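Local atomic coordinates of pentalenene synthase (Streptomyces chartreusis NRRL 3882, PDB entry 6Q4S), a protein that catalyses the magnesium-dependent cyclisation of farnesyl diphosphate, probably to the bicyclic sesquiterpene alcohol 7-epi-alpha-eudesmol, as a class I terpene synthase. Residues R293-M296 with G297-I301; M134-T137 with W138-F142. All blocks are in the same frame, centred on the assembly; numbering follows the deposited sequence.

Contact 1. Residues R293-M296 with G297-I301; sequences RVRM and GVEAI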
loop_
_atom_site.group_PDB
_atom_site.type_symbol
_atom_site.label_atom_id
_atom_site.label_comp_id
_atom_site.label_asym_id
_atom_site.label_seq_id
_atom_site.Cartn_x
_atom_site.Cartn_y
_atom_site.Cartn_z
ATOM N N ARG A 293 -14.405 -17.004 10.981
ATOM C CA ARG A 293 -14.046 -15.789 10.235
ATOM C C ARG A 293 -13.325 -16.191 8.918
ATOM O O ARG A 293 -13.592 -15.604 7.887
ATOM C CB ARG A 293 -13.199 -14.828 11.114
ATOM C CG ARG A 293 -14.041 -14.105 12.203
ATOM C CD ARG A 293 -13.166 -13.698 13.408
ATOM N NE ARG A 293 -11.994 -12.932 12.966
ATOM C CZ ARG A 293 -10.848 -12.766 13.617
ATOM N NH1 ARG A 293 -10.639 -13.275 14.820
ATOM N NH2 ARG A 293 -9.879 -12.048 13.054
ATOM N N VAL A 294 -12.436 -17.179 9.007
ATOM C CA VAL A 294 -11.857 -17.857 7.831
ATOM C C VAL A 294 -12.899 -18.350 6.840
ATOM O O VAL A 294 -12.912 -17.948 5.604
ATOM C CB VAL A 294 -10.889 -18.973 8.250
ATOM C CG1 VAL A 294 -10.435 -19.818 7.040
ATOM C CG2 VAL A 294 -9.668 -18.357 8.891
ATOM N N ARG A 295 -13.837 -19.131 7.362
ATOM C CA ARG A 295 -14.934 -19.646 6.545
ATOM C C ARG A 295 -15.657 -18.520 5.844
ATOM O O ARG A 295 -15.929 -18.619 4.646
ATOM C CB ARG A 295 -15.910 -20.531 7.362
ATOM C CG ARG A 295 -17.143 -20.987 6.583
ATOM C CD ARG A 295 -18.185 -21.758 7.415
ATOM N NE ARG A 295 -18.691 -20.937 8.521
ATOM C CZ ARG A 295 -19.533 -19.902 8.399
ATOM N NH1 ARG A 295 -20.039 -19.513 7.227
ATOM N NH2 ARG A 295 -19.894 -19.235 9.485
ATOM N N MET A 296 -15.948 -17.419 6.548
ATOM C CA MET A 296 -16.584 -16.276 5.883
ATOM C C MET A 296 -15.687 -15.639 4.763
ATOM O O MET A 296 -16.210 -15.132 3.753
ATOM C CB MET A 296 -16.994 -15.190 6.912
ATOM C CG MET A 296 -18.249 -15.548 7.734
ATOM S SD MET A 296 -18.864 -14.219 8.845
ATOM C CE MET A 296 -17.498 -14.215 10.024
ATOM N N GLY A 297 -14.397 -15.623 5.032
ATOM C CA GLY A 297 -13.361 -15.224 4.043
ATOM C C GLY A 297 -13.430 -16.019 2.755
ATOM O O GLY A 297 -13.443 -15.461 1.641
ATOM N N VAL A 298 -13.535 -17.331 2.910
ATOM C CA VAL A 298 -13.659 -18.226 1.765
ATOM C C VAL A 298 -14.967 -17.959 1.048
ATOM O O VAL A 298 -15.015 -17.900 -0.182
ATOM C CB VAL A 298 -13.515 -19.707 2.217
ATOM C CG1 VAL A 298 -13.755 -20.656 1.052
ATOM C CG2 VAL A 298 -12.172 -19.922 2.858
ATOM N N GLU A 299 -16.040 -17.703 1.786
ATOM C CA GLU A 299 -17.290 -17.378 1.125
ATOM C C GLU A 299 -17.259 -16.101 0.294
ATOM O O GLU A 299 -17.938 -16.047 -0.737
ATOM C CB GLU A 299 -18.484 -17.379 2.101
ATOM C CG GLU A 299 -18.741 -18.734 2.743
ATOM C CD GLU A 299 -19.884 -18.713 3.783
ATOM O OE1 GLU A 299 -20.793 -17.794 3.842
ATOM O OE2 GLU A 299 -19.851 -19.657 4.571
ATOM N N ALA A 300 -16.511 -15.081 0.742
ATOM C CA ALA A 300 -16.339 -13.869 -0.025
ATOM C C ALA A 300 -15.681 -14.211 -1.417
ATOM O O ALA A 300 -16.065 -13.653 -2.406
ATOM C CB ALA A 300 -15.455 -12.841 0.742
ATOM N N ILE A 301 -14.758 -15.152 -1.437
ATOM C CA ILE A 301 -14.139 -15.584 -2.690
ATOM C C ILE A 301 -15.214 -16.248 -3.561
ATOM O O ILE A 301 -15.387 -15.869 -4.708
ATOM C CB ILE A 301 -12.938 -16.508 -2.496
ATOM C CG1 ILE A 301 -11.853 -15.832 -1.660
ATOM C CG2 ILE A 301 -12.396 -16.853 -3.904
ATOM C CD1 ILE A 301 -10.748 -16.753 -1.250
#
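Arg295 and Glu299 lie side by side one turn apart, both pointing the same way off the helix, and close a salt bridge in which Arg295 NH1 sits 2.7 Å from Glu299 OE2. The carboxylate oxygen comes to the edge of the guanidinium, close to its plane; the two flat groups are turned 46° against each other, and NH1 meets OE2 from above the carboxylate plane. The hydrogen bond within the bridge is bent, with an N-H...O angle of 136°. With CG anti to the backbone N (chi1 175°), Arg295 CG comes to 3.6 Å from Glu299 OE2, and a bend at chi3 turns the guanidinium beside Glu299. Both charges have second partners: Arg295 NH2 pairs with Asp292, and Glu299 OE1 with Arg194 of helix 183-194. This is the classic i to i+4 ion pair of an alpha helix, here helix 288-313, whose backbone bonds include Val298 N to Val294 O at 2.8 Å. On the buried side Val298 CG2 rests 3.5 Å from Val294 O, and the two valines face helix 252-284. Gly297 has no side chain; Gly297 N donates to Arg293 O at 3.0 Å, while the Arg293 side chain reaches Glu197 O through NE.

Contact 2. Residues M134-T137 with W138-F142; sequences MSLT and WQTRF
Ser135 is the N-cap of helix 136-161: its OG accepts from Trp138 N at 3.0 Å and is also hydrogen-bonded to Glu197 OE1, and the first turn follows with Gln139 N bonded to Ser135 O and Thr140 N to Leu136 O. Ahead of the cap, Met134 folds back over the indole of Trp138, its chain curled by bends at chi2 (-56°) and chi3. Met134 CE stands over the five-membered ring, 3.6 Å from the centroid, in a CH-pi contact. Met134 SD lies above the six-membered ring at a longer 4.9 Å, a Met-aromatic contact, while Met134 CB packs 3.5 Å from Trp138 CE3. Gln139 sends NE2 back to Met134 O at 2.9 Å, with the oxygen near the amide plane but the donor 39° out of the carbonyl plane. The opposite indole face carries Phe142 CB, and Trp138 NE1 bonds to Asp188 O. A leucine in place of Trp138 would probably leave the Met134 methyl without its aromatic face and Asp188 O without this donor. Trp127 of helix 118-131 and Glu191 of helix 183-194 flank the indole, Arg141 pairs with Glu191 and Asp188, and Thr140 bonds to Arg148 of the second subunit.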
loop_
_atom_site.group_PDB
_atom_site.type_symbol
_atom_site.label_atom_id
_atom_site.label_comp_id
_atom_site.label_asym_id
_atom_site.label_seq_id
_atom_site.Cartn_x
_atom_site.Cartn_y
_atom_site.Cartn_z
ATOM N N MET A 134 -12.869 -0.382 9.960
ATOM C CA MET A 134 -11.964 -1.441 9.593
ATOM C C MET A 134 -10.622 -1.194 10.244
ATOM O O MET A 134 -10.179 -0.073 10.323
ATOM C CB MET A 134 -11.806 -1.483 8.011
ATOM C CG MET A 134 -13.118 -1.691 7.253
ATOM S SD MET A 134 -14.019 -3.172 7.754
ATOM C CE MET A 134 -12.969 -4.567 7.389
ATOM N N SER A 135 -9.918 -2.248 10.602
ATOM C CA SER A 135 -8.632 -2.144 11.235
ATOM C C SER A 135 -7.535 -1.558 10.284
ATOM O O SER A 135 -7.684 -1.575 9.071
ATOM C CB SER A 135 -8.187 -3.518 11.709
ATOM O OG SER A 135 -7.674 -4.306 10.624
ATOM N N LEU A 136 -6.465 -1.085 10.866
ATOM C CA LEU A 136 -5.299 -0.664 10.126
ATOM C C LEU A 136 -4.735 -1.828 9.232
ATOM O O LEU A 136 -4.323 -1.601 8.095
ATOM C CB LEU A 136 -4.209 -0.111 11.074
ATOM C CG LEU A 136 -2.981 0.465 10.320
ATOM C CD1 LEU A 136 -3.387 1.672 9.470
ATOM C CD2 LEU A 136 -1.927 0.840 11.345
ATOM N N THR A 137 -4.804 -3.047 9.746
ATOM C CA THR A 137 -4.350 -4.238 9.043
ATOM C C THR A 137 -5.164 -4.392 7.740
ATOM O O THR A 137 -4.589 -4.642 6.693
ATOM C CB THR A 137 -4.457 -5.522 9.948
ATOM O OG1 THR A 137 -3.524 -5.430 11.023
ATOM C CG2 THR A 137 -4.136 -6.816 9.183
ATOM N N TRP A 138 -6.482 -4.256 7.826
ATOM C CA TRP A 138 -7.334 -4.409 6.667
ATOM C C TRP A 138 -7.095 -3.255 5.683
ATOM O O TRP A 138 -7.013 -3.480 4.459
ATOM C CB TRP A 138 -8.826 -4.474 7.050
ATOM C CG TRP A 138 -9.685 -4.637 5.859
ATOM C CD1 TRP A 138 -10.094 -5.833 5.312
ATOM C CD2 TRP A 138 -10.199 -3.613 5.005
ATOM N NE1 TRP A 138 -10.850 -5.596 4.202
ATOM C CE2 TRP A 138 -10.955 -4.250 3.998
ATOM C CE3 TRP A 138 -10.131 -2.220 5.004
ATOM C CZ2 TRP A 138 -11.536 -3.545 2.962
ATOM C CZ3 TRP A 138 -10.728 -1.521 3.987
ATOM C CH2 TRP A 138 -11.471 -2.160 3.017
ATOM N N GLN A 139 -6.982 -2.013 6.188
ATOM C CA GLN A 139 -6.786 -0.863 5.331
ATOM C C GLN A 139 -5.456 -0.966 4.561
ATOM O O GLN A 139 -5.397 -0.577 3.390
ATOM C CB GLN A 139 -6.836 0.445 6.139
ATOM C CG GLN A 139 -8.184 0.696 6.731
ATOM C CD GLN A 139 -8.201 1.963 7.578
ATOM O OE1 GLN A 139 -7.802 2.982 7.107
ATOM N NE2 GLN A 139 -8.684 1.889 8.777
ATOM N N THR A 140 -4.435 -1.462 5.204
ATOM C CA THR A 140 -3.114 -1.672 4.556
ATOM C C THR A 140 -3.187 -2.717 3.459
ATOM O O THR A 140 -2.713 -2.495 2.370
ATOM C CB THR A 140 -2.105 -2.117 5.597
ATOM O OG1 THR A 140 -1.819 -0.995 6.439
ATOM C CG2 THR A 140 -0.831 -2.640 4.986
ATOM N N ARG A 141 -3.805 -3.849 3.781
ATOM C CA ARG A 141 -4.032 -4.897 2.823
ATOM C C ARG A 141 -4.846 -4.396 1.614
ATOM O O ARG A 141 -4.437 -4.635 0.475
ATOM C CB ARG A 141 -4.665 -6.118 3.502
ATOM C CG ARG A 141 -5.231 -7.152 2.533
ATOM C CD ARG A 141 -5.204 -8.570 3.092
ATOM N NE ARG A 141 -5.941 -8.710 4.346
ATOM C CZ ARG A 141 -7.267 -8.753 4.495
ATOM N NH1 ARG A 141 -7.788 -8.853 5.748
ATOM N NH2 ARG A 141 -8.088 -8.659 3.458
ATOM N N PHE A 142 -5.976 -3.723 1.863
ATOM C CA PHE A 142 -6.815 -3.155 0.804
ATOM C C PHE A 142 -6.000 -2.183 -0.055
ATOM O O PHE A 142 -6.027 -2.208 -1.307
ATOM C CB PHE A 142 -8.071 -2.459 1.318
ATOM C CG PHE A 142 -8.907 -1.864 0.194
ATOM C CD1 PHE A 142 -8.630 -0.613 -0.327
ATOM C CD2 PHE A 142 -9.912 -2.581 -0.364
ATOM C CE1 PHE A 142 -9.327 -0.111 -1.427
ATOM C CE2 PHE A 142 -10.660 -2.089 -1.423
ATOM C CZ PHE A 142 -10.369 -0.843 -1.967
#

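Overall arrangement
Both contacts are local, each within a single helix: contact 1 in the interior of helix 288-313, contact 2 at the start of helix 136-161. Their centres are about 17 Å apart and their nearest atoms about 8 Å, without touching, yet both meet helix 183-194 and the loop residue Glu197. Contact 1 is partly buried, with valines turned inward and an ion pair as its one side-chain bond across the segments. Contact 2 is mostly surface, apart from its buried tryptophan, and relies on capping, on a side-chain amide bonded to a backbone carbonyl, and on sulfur and methyl against an indole. It alone reaches the second subunit. Both lie away from the annotated metal and substrate sites of this all-helical fold.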